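Long-range contacts in adenosine monophosphate-protein transferase FICD homolog (Caenorhabditis elegans, PDB 5JJ6), which belongs to the Fic/DOC (Fido) family and is built, in this structure, of helices joined by loops, with no strands: residues D14-I22 with A47-I57; T136-I147 with P303-R311. One frame throughout, in Å; residues are numbered along the deposited sequence.

How the contacts relate
From the N terminus, contact 1 closes first: helix 16-26 is followed by helix 37-50, whose C-terminal end and the start of helix 55-67 come back against 14-22, closing a loop of 24 residues. The chain then runs through helices 71-84 and 89-120 before contact 2 opens on helix 127-148. That contact spans 155 intervening residues and closes on the loop between helices 284-297 and 311-321. The two follow in series, neither nested nor crossing, with their centres about 36 Å apart. Contact 1 thus ties together helices at the N-terminal end, whereas contact 2 joins distant parts of the Fic-type helical bundle.

Contact 1: D14-I22 with A47-I57; sequences DPAKVKEAI and AMALAPTNPQI
At the corner between two antiparallel helices, as in the tetratricopeptide-like repeats found in FICD proteins, the N-terminal lead-in and first turns of helix 16-26 set Asp14 and Val18 against Ala51 and Asn54. Asn54 bonds in two directions here. Its CG is anti to the backbone N (chi1 -177°), which turns the amide toward Asp14. Asn54 ND2 donates to Asp14 OD2 at 2.6 Å, the N-H coming at the oxygen almost head-on from beyond the C-O bond, with the acceptor in the amide plane; the carboxylate is turned 43° from that plane. At the other end of the amide, Asn54 OD1 accepts from Ile57 N at 3.1 Å, the N-cap bond of helix 55-67. Bonded at both ends, the amide is fixed in rotation, and asparagine suits the place by offering a donor and an acceptor together.

Next to the polar pair, further along helix 16-26, runs a seam of small and branched side chains. Val18 spreads its two methyls: CG2 packs on Leu50 CB at 3.6 Å and also meets Ala51 CB, while CG1 meets Ile57 CD1 at 3.5 Å, the two side chains crossing at about a right angle. One turn on, Ala21 CB touches Ala47 CB at 3.9 Å, two alanines letting the helices come close. Ile22 closes the seam, its CG1 against Ile57 CG1 at 4.0 Å; its CG2 and CD1 methyls face Gln56 OE1 at the exposed rim.

Helix 16-26 therefore packs on the end of helix 37-50 and the start of helix 55-67, while Pro55 turns to Asp85 and Asn88 in the loop between helices 71-84 and 89-120.

Contact 2: T136-I147 with P303-R311; sequences TYFLYVYHTVAI and PVILPVETR
Pro307, whose CA and CB lie against the His143 imidazole, has its carbonyl oxygen gripped twice by one residue: Thr310 OG1 donates to Pro307 O at 2.7 Å and Thr310 N reaches the same oxygen at 3.0 Å. This tight turn, whose threonine hydroxyl also bonds Tyr332, presents Val308 N to the helix. Val308 N donates to His143 ND1 at 3.1 Å in a fairly straight bond (162°), coming 26° out of the imidazole plane. His143 CG stands anti to the carbonyl carbon (chi1 -79°), which turns ND1 to this N-H. Tyr142 CD2 lies over the centre of one imidazole face, and Glu309 OE1 sits at the ring edge near CE1.

Beta-branched Ile305 suits its place by giving CG2 to His143 CD2 at 3.5 Å while its CG1-CD1 arm runs on past Tyr140 to Leu139 CB, 3.8 Å from CD1. Val308 CG2 packs on Ala146 CB at 3.7 Å, where a small residue leaves room, and Ile147 slides past Val308 in the opposite direction. The extended Arg311 bonds the backbone carbonyl of Ile147, its NE lying 2.9 Å from Ile147 O in the carbonyl plane.

Tyr140 and Ile147 also touch helix 284-297, and Leu306 touches helix 327-346. Thr144 to Ile147 begin a (S/T)xxxE(G/N) sequence, as in the inhibitory helix of Fic proteins. Here a loop following helix 284-297 packs along the helix carrying that sequence, in the Fic helical bundle.

Contact 1: D14-I22 with A47-I57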
loop_
_atom_site.group_PDB
_atom_site.type_symbol
_atom_site.label_atom_id
_atom_site.label_comp_id
_atom_site.label_asym_id
_atom_site.label_seq_id
_atom_site.Cartn_x
_atom_site.Cartn_y
_atom_site.Cartn_z
ATOM N N ASP B 14 16.833 40.154 22.913
ATOM C CA ASP B 14 16.218 39.466 24.065
ATOM C C ASP B 14 15.389 40.432 24.945
ATOM O O ASP B 14 15.668 41.607 24.992
ATOM C CB ASP B 14 17.297 38.802 24.905
ATOM C CG ASP B 14 17.873 37.573 24.227
ATOM O OD1 ASP B 14 17.095 36.834 23.571
ATOM O OD2 ASP B 14 19.103 37.352 24.327
ATOM N N PRO B 15 14.372 39.948 25.678
ATOM C CA PRO B 15 13.682 40.955 26.503
ATOM C C PRO B 15 14.559 41.414 27.666
ATOM O O PRO B 15 15.383 40.629 28.136
ATOM C CB PRO B 15 12.447 40.213 27.006
ATOM C CG PRO B 15 12.867 38.794 27.021
ATOM C CD PRO B 15 13.826 38.599 25.879
ATOM N N ALA B 16 14.378 42.655 28.115
ATOM C CA ALA B 16 15.225 43.251 29.149
ATOM C C ALA B 16 15.378 42.378 30.399
ATOM O O ALA B 16 16.430 42.397 31.056
ATOM C CB ALA B 16 14.680 44.622 29.540
ATOM N N LYS B 17 14.335 41.613 30.720
ATOM C CA LYS B 17 14.321 40.796 31.932
ATOM C C LYS B 17 15.414 39.724 31.906
ATOM O O LYS B 17 15.993 39.373 32.941
ATOM C CB LYS B 17 12.940 40.159 32.116
ATOM C CG LYS B 17 11.786 41.151 31.978
ATOM C CD LYS B 17 10.847 41.080 33.181
ATOM C CE LYS B 17 10.429 42.471 33.667
ATOM N NZ LYS B 17 11.485 43.158 34.470
ATOM N N VAL B 18 15.691 39.221 30.710
ATOM C CA VAL B 18 16.813 38.324 30.468
ATOM C C VAL B 18 18.141 39.030 30.736
ATOM O O VAL B 18 19.067 38.471 31.344
ATOM C CB VAL B 18 16.782 37.810 29.019
ATOM C CG1 VAL B 18 18.171 37.400 28.539
ATOM C CG2 VAL B 18 15.770 36.674 28.880
ATOM N N LYS B 19 18.210 40.278 30.282
ATOM C CA LYS B 19 19.412 41.085 30.404
ATOM C C LYS B 19 19.749 41.345 31.872
ATOM O O LYS B 19 20.924 41.307 32.270
ATOM C CB LYS B 19 19.223 42.390 29.634
ATOM C CG LYS B 19 19.080 42.161 28.132
ATOM C CD LYS B 19 18.714 43.431 27.389
ATOM C CE LYS B 19 18.737 43.199 25.889
ATOM N NZ LYS B 19 18.752 44.484 25.141
ATOM N N GLU B 20 18.719 41.532 32.696
ATOM C CA GLU B 20 18.964 41.871 34.092
ATOM C C GLU B 20 19.105 40.592 34.890
ATOM O O GLU B 20 19.685 40.594 35.974
ATOM C CB GLU B 20 17.830 42.714 34.685
ATOM C CG GLU B 20 17.408 43.897 33.843
ATOM C CD GLU B 20 16.459 44.829 34.576
ATOM O OE1 GLU B 20 16.409 44.748 35.824
ATOM O OE2 GLU B 20 15.784 45.651 33.910
ATOM N N ALA B 21 18.572 39.499 34.351
ATOM C CA ALA B 21 18.925 38.175 34.840
ATOM C C ALA B 21 20.422 37.932 34.717
ATOM O O ALA B 21 21.055 37.438 35.654
ATOM C CB ALA B 21 18.160 37.109 34.095
ATOM N N ILE B 22 20.989 38.290 33.565
ATOM C CA ILE B 22 22.423 38.082 33.331
ATOM C C ILE B 22 23.335 39.042 34.107
ATOM O O ILE B 22 24.393 38.642 34.598
ATOM C CB ILE B 22 22.782 38.216 31.835
ATOM C CG1 ILE B 22 21.914 37.305 30.974
ATOM C CG2 ILE B 22 24.240 37.878 31.613
ATOM C CD1 ILE B 22 21.982 37.652 29.494
ATOM N N ALA B 47 15.173 32.675 32.996
ATOM C CA ALA B 47 15.919 33.302 31.912
ATOM C C ALA B 47 15.952 32.342 30.728
ATOM O O ALA B 47 15.671 32.737 29.595
ATOM C CB ALA B 47 17.304 33.677 32.352
ATOM N N MET B 48 16.344 31.097 31.001
ATOM C CA MET B 48 16.366 30.028 30.003
ATOM C C MET B 48 15.041 29.972 29.277
ATOM O O MET B 48 14.990 29.925 28.045
ATOM C CB MET B 48 16.627 28.675 30.664
ATOM C CG MET B 48 18.078 28.355 30.931
ATOM S SD MET B 48 18.876 27.798 29.437
ATOM C CE MET B 48 17.995 26.252 29.192
ATOM N N ALA B 49 13.966 29.995 30.058
ATOM C CA ALA B 49 12.613 29.945 29.525
ATOM C C ALA B 49 12.337 31.123 28.603
ATOM O O ALA B 49 11.494 31.018 27.721
ATOM C CB ALA B 49 11.597 29.906 30.647
ATOM N N LEU B 50 13.021 32.250 28.800
ATOM C CA LEU B 50 12.767 33.374 27.897
ATOM C C LEU B 50 13.751 33.506 26.725
ATOM O O LEU B 50 13.431 34.136 25.713
ATOM C CB LEU B 50 12.776 34.680 28.691
ATOM C CG LEU B 50 11.665 34.826 29.722
ATOM C CD1 LEU B 50 11.885 36.057 30.579
ATOM C CD2 LEU B 50 10.359 34.916 28.995
ATOM N N ALA B 51 14.942 32.930 26.850
ATOM C CA ALA B 51 15.940 33.038 25.785
ATOM C C ALA B 51 16.796 31.794 25.745
ATOM O O ALA B 51 17.874 31.792 26.310
ATOM C CB ALA B 51 16.816 34.263 25.988
ATOM N N PRO B 52 16.347 30.756 25.033
ATOM C CA PRO B 52 17.045 29.463 25.048
ATOM C C PRO B 52 18.380 29.507 24.306
ATOM O O PRO B 52 19.252 28.676 24.563
ATOM C CB PRO B 52 16.063 28.524 24.346
ATOM C CG PRO B 52 14.750 29.166 24.540
ATOM C CD PRO B 52 14.990 30.633 24.479
ATOM N N THR B 53 18.544 30.451 23.392
ATOM C CA THR B 53 19.701 30.390 22.516
ATOM C C THR B 53 20.709 31.470 22.874
ATOM O O THR B 53 21.627 31.747 22.102
ATOM C CB THR B 53 19.298 30.546 21.046
ATOM O OG1 THR B 53 18.578 31.774 20.876
ATOM C CG2 THR B 53 18.395 29.389 20.645
ATOM N N ASN B 54 20.546 32.056 24.057
ATOM C CA ASN B 54 21.445 33.092 24.534
ATOM C C ASN B 54 22.686 32.485 25.196
ATOM O O ASN B 54 22.576 31.871 26.259
ATOM C CB ASN B 54 20.705 34.004 25.505
ATOM C CG ASN B 54 21.553 35.161 25.992
ATOM O OD1 ASN B 54 22.538 34.967 26.702
ATOM N ND2 ASN B 54 21.159 36.374 25.631
ATOM N N PRO B 55 23.866 32.660 24.570
ATOM C CA PRO B 55 25.110 31.989 24.981
ATOM C C PRO B 55 25.518 32.332 26.412
ATOM O O PRO B 55 26.079 31.502 27.118
ATOM C CB PRO B 55 26.150 32.495 23.977
ATOM C CG PRO B 55 25.372 33.017 22.837
ATOM C CD PRO B 55 24.047 33.484 23.367
ATOM N N GLN B 56 25.258 33.561 26.832
ATOM C CA GLN B 56 25.575 33.971 28.189
ATOM C C GLN B 56 24.732 33.197 29.223
ATOM O O GLN B 56 25.258 32.708 30.239
ATOM C CB GLN B 56 25.360 35.467 28.314
ATOM C CG GLN B 56 26.635 36.254 28.288
ATOM C CD GLN B 56 26.391 37.745 28.351
ATOM O OE1 GLN B 56 25.310 38.191 28.732
ATOM N NE2 GLN B 56 27.415 38.527 28.016
ATOM N N ILE B 57 23.440 33.046 28.932
ATOM C CA ILE B 57 22.531 32.293 29.794
ATOM C C ILE B 57 22.928 30.834 29.831
ATOM O O ILE B 57 22.964 30.227 30.894
ATOM C CB ILE B 57 21.061 32.408 29.321
ATOM C CG1 ILE B 57 20.516 33.791 29.643
ATOM C CG2 ILE B 57 20.167 31.360 29.981
ATOM C CD1 ILE B 57 19.276 34.093 28.881
#

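Contact 2: T136-I147 with P303-R311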
loop_
_atom_site.group_PDB
_atom_site.type_symbol
_atom_site.label_atom_id
_atom_site.label_comp_id
_atom_site.label_asym_id
_atom_site.label_seq_id
_atom_site.Cartn_x
_atom_site.Cartn_y
_atom_site.Cartn_z
ATOM N N THR B 136 5.884 -7.848 22.674
ATOM C CA THR B 136 6.865 -6.833 22.324
ATOM C C THR B 136 6.677 -6.359 20.880
ATOM O O THR B 136 7.008 -5.221 20.560
ATOM C CB THR B 136 8.314 -7.378 22.535
ATOM O OG1 THR B 136 8.705 -7.193 23.900
ATOM C CG2 THR B 136 9.337 -6.697 21.623
ATOM N N TYR B 137 6.094 -7.193 20.023
ATOM C CA TYR B 137 5.737 -6.753 18.671
ATOM C C TYR B 137 4.783 -5.577 18.714
ATOM O O TYR B 137 5.014 -4.542 18.081
ATOM C CB TYR B 137 5.100 -7.883 17.872
ATOM C CG TYR B 137 6.109 -8.755 17.197
ATOM C CD1 TYR B 137 6.802 -9.720 17.915
ATOM C CD2 TYR B 137 6.387 -8.613 15.843
ATOM C CE1 TYR B 137 7.739 -10.527 17.307
ATOM C CE2 TYR B 137 7.327 -9.418 15.222
ATOM C CZ TYR B 137 7.998 -10.374 15.961
ATOM O OH TYR B 137 8.936 -11.182 15.361
ATOM N N PHE B 138 3.699 -5.757 19.457
ATOM C CA PHE B 138 2.668 -4.744 19.560
ATOM C C PHE B 138 3.279 -3.508 20.200
ATOM O O PHE B 138 3.079 -2.399 19.722
ATOM C CB PHE B 138 1.493 -5.251 20.411
ATOM C CG PHE B 138 1.069 -6.643 20.069
ATOM C CD1 PHE B 138 1.032 -7.072 18.745
ATOM C CD2 PHE B 138 0.774 -7.554 21.077
ATOM C CE1 PHE B 138 0.674 -8.381 18.426
ATOM C CE2 PHE B 138 0.411 -8.862 20.762
ATOM C CZ PHE B 138 0.363 -9.275 19.434
ATOM N N LEU B 139 4.070 -3.721 21.248
ATOM C CA LEU B 139 4.680 -2.617 21.973
ATOM C C LEU B 139 5.583 -1.756 21.070
ATOM O O LEU B 139 5.517 -0.503 21.062
ATOM C CB LEU B 139 5.456 -3.163 23.166
ATOM C CG LEU B 139 5.538 -2.261 24.392
ATOM C CD1 LEU B 139 4.170 -1.741 24.764
ATOM C CD2 LEU B 139 6.169 -3.005 25.559
ATOM N N TYR B 140 6.424 -2.441 20.307
ATOM C CA TYR B 140 7.311 -1.779 19.383
ATOM C C TYR B 140 6.504 -0.987 18.365
ATOM O O TYR B 140 6.729 0.213 18.193
ATOM C CB TYR B 140 8.232 -2.779 18.675
ATOM C CG TYR B 140 9.249 -2.094 17.779
ATOM C CD1 TYR B 140 8.913 -1.703 16.481
ATOM C CD2 TYR B 140 10.525 -1.789 18.246
ATOM C CE1 TYR B 140 9.820 -1.056 15.673
ATOM C CE2 TYR B 140 11.447 -1.150 17.438
ATOM C CZ TYR B 140 11.090 -0.781 16.149
ATOM O OH TYR B 140 11.996 -0.132 15.321
ATOM N N VAL B 141 5.561 -1.648 17.700
ATOM C CA VAL B 141 4.815 -0.988 16.635
ATOM C C VAL B 141 4.087 0.250 17.153
ATOM O O VAL B 141 4.122 1.328 16.521
ATOM C CB VAL B 141 3.831 -1.951 15.971
ATOM C CG1 VAL B 141 2.889 -1.199 15.019
ATOM C CG2 VAL B 141 4.603 -3.058 15.251
ATOM N N TYR B 142 3.439 0.090 18.302
ATOM C CA TYR B 142 2.747 1.193 18.943
ATOM C C TYR B 142 3.658 2.380 19.085
ATOM O O TYR B 142 3.345 3.471 18.599
ATOM C CB TYR B 142 2.229 0.831 20.326
ATOM C CG TYR B 142 1.801 2.075 21.066
ATOM C CD1 TYR B 142 0.767 2.863 20.572
ATOM C CD2 TYR B 142 2.414 2.464 22.247
ATOM C CE1 TYR B 142 0.367 4.006 21.225
ATOM C CE2 TYR B 142 2.011 3.610 22.913
ATOM C CZ TYR B 142 0.986 4.378 22.395
ATOM O OH TYR B 142 0.572 5.527 23.037
ATOM N N HIS B 143 4.781 2.177 19.771
ATOM C CA HIS B 143 5.625 3.319 20.073
ATOM C C HIS B 143 6.221 3.960 18.816
ATOM O O HIS B 143 6.155 5.190 18.643
ATOM C CB HIS B 143 6.718 2.894 21.033
ATOM C CG HIS B 143 6.252 2.792 22.449
ATOM N ND1 HIS B 143 5.901 3.894 23.194
ATOM C CD2 HIS B 143 6.052 1.717 23.245
ATOM C CE1 HIS B 143 5.518 3.504 24.398
ATOM N NE2 HIS B 143 5.600 2.189 24.454
ATOM N N THR B 144 6.741 3.140 17.909
ATOM C CA THR B 144 7.374 3.696 16.726
ATOM C C THR B 144 6.385 4.446 15.814
ATOM O O THR B 144 6.796 5.379 15.137
ATOM C CB THR B 144 8.130 2.627 15.907
ATOM O OG1 THR B 144 9.006 3.276 14.971
ATOM C CG2 THR B 144 7.175 1.687 15.162
ATOM N N VAL B 145 5.113 4.051 15.746
ATOM C CA VAL B 145 4.181 4.818 14.911
ATOM C C VAL B 145 3.575 6.023 15.658
ATOM O O VAL B 145 3.273 7.060 15.054
ATOM C CB VAL B 145 3.048 3.931 14.347
ATOM C CG1 VAL B 145 3.642 2.800 13.522
ATOM C CG2 VAL B 145 2.147 3.405 15.452
ATOM N N ALA B 146 3.393 5.876 16.965
ATOM C CA ALA B 146 2.885 6.957 17.794
ATOM C C ALA B 146 3.864 8.127 17.730
ATOM O O ALA B 146 3.444 9.278 17.620
ATOM C CB ALA B 146 2.692 6.492 19.241
ATOM N N ILE B 147 5.165 7.826 17.758
ATOM C CA ILE B 147 6.191 8.872 17.684
ATOM C C ILE B 147 6.088 9.704 16.397
ATOM O O ILE B 147 6.322 10.912 16.404
ATOM C CB ILE B 147 7.616 8.259 17.761
ATOM C CG1 ILE B 147 8.146 8.272 19.182
ATOM C CG2 ILE B 147 8.579 9.014 16.903
ATOM C CD1 ILE B 147 9.463 7.564 19.305
ATOM N N PRO B 303 14.680 -6.175 21.206
ATOM C CA PRO B 303 14.229 -4.995 20.457
ATOM C C PRO B 303 14.315 -3.703 21.278
ATOM O O PRO B 303 14.027 -3.696 22.479
ATOM C CB PRO B 303 12.786 -5.349 20.098
ATOM C CG PRO B 303 12.830 -6.817 19.953
ATOM C CD PRO B 303 13.759 -7.308 21.032
ATOM N N VAL B 304 14.773 -2.633 20.643
ATOM C CA VAL B 304 14.918 -1.373 21.352
ATOM C C VAL B 304 13.725 -0.469 21.106
ATOM O O VAL B 304 13.498 0.025 19.995
ATOM C CB VAL B 304 16.192 -0.625 20.946
ATOM C CG1 VAL B 304 16.211 0.746 21.607
ATOM C CG2 VAL B 304 17.411 -1.426 21.344
ATOM N N ILE B 305 12.991 -0.208 22.174
ATOM C CA ILE B 305 11.803 0.594 22.051
ATOM C C ILE B 305 12.079 2.000 22.547
ATOM O O ILE B 305 12.355 2.215 23.724
ATOM C CB ILE B 305 10.632 -0.050 22.814
ATOM C CG1 ILE B 305 10.245 -1.363 22.137
ATOM C CG2 ILE B 305 9.428 0.883 22.861
ATOM C CD1 ILE B 305 9.126 -2.084 22.837
ATOM N N LEU B 306 12.037 2.952 21.618
ATOM C CA LEU B 306 12.117 4.370 21.955
ATOM C C LEU B 306 10.703 4.867 22.206
ATOM O O LEU B 306 9.941 5.088 21.255
ATOM C CB LEU B 306 12.787 5.175 20.828
ATOM C CG LEU B 306 14.000 4.525 20.178
ATOM C CD1 LEU B 306 14.483 5.323 18.966
ATOM C CD2 LEU B 306 15.091 4.387 21.216
ATOM N N PRO B 307 10.335 5.011 23.485
ATOM C CA PRO B 307 8.927 5.261 23.813
ATOM C C PRO B 307 8.452 6.651 23.405
ATOM O O PRO B 307 9.237 7.601 23.399
ATOM C CB PRO B 307 8.883 5.064 25.332
ATOM C CG PRO B 307 10.246 5.315 25.792
ATOM C CD PRO B 307 11.170 4.890 24.687
ATOM N N VAL B 308 7.169 6.740 23.053
ATOM C CA VAL B 308 6.577 7.960 22.513
ATOM C C VAL B 308 6.467 9.000 23.613
ATOM O O VAL B 308 6.487 10.191 23.341
ATOM C CB VAL B 308 5.200 7.681 21.874
ATOM C CG1 VAL B 308 4.209 7.143 22.917
ATOM C CG2 VAL B 308 4.661 8.925 21.167
ATOM N N GLU B 309 6.377 8.537 24.857
ATOM C CA GLU B 309 6.405 9.412 26.027
ATOM C C GLU B 309 7.696 10.233 26.079
ATOM O O GLU B 309 7.768 11.255 26.756
ATOM C CB GLU B 309 6.289 8.603 27.320
ATOM C CG GLU B 309 4.926 8.005 27.597
ATOM C CD GLU B 309 4.751 6.589 27.037
ATOM O OE1 GLU B 309 5.755 5.975 26.581
ATOM O OE2 GLU B 309 3.596 6.093 27.070
ATOM N N THR B 310 8.742 9.750 25.422
ATOM C CA THR B 310 10.012 10.457 25.445
ATOM C C THR B 310 10.297 11.164 24.104
ATOM O O THR B 310 11.440 11.581 23.837
ATOM C CB THR B 310 11.163 9.497 25.800
ATOM O OG1 THR B 310 11.417 8.603 24.709
ATOM C CG2 THR B 310 10.802 8.698 27.032
ATOM N N ARG B 311 9.251 11.300 23.283
ATOM C CA ARG B 311 9.368 11.913 21.955
ATOM C C ARG B 311 10.243 13.195 21.958
ATOM O O ARG B 311 11.178 13.319 21.160
ATOM C CB ARG B 311 7.979 12.203 21.385
ATOM C CG ARG B 311 8.016 12.843 20.019
ATOM C CD ARG B 311 6.642 12.988 19.443
ATOM N NE ARG B 311 6.659 13.334 18.023
ATOM C CZ ARG B 311 6.436 14.554 17.544
ATOM N NH1 ARG B 311 6.186 15.564 18.371
ATOM N NH2 ARG B 311 6.466 14.766 16.233
#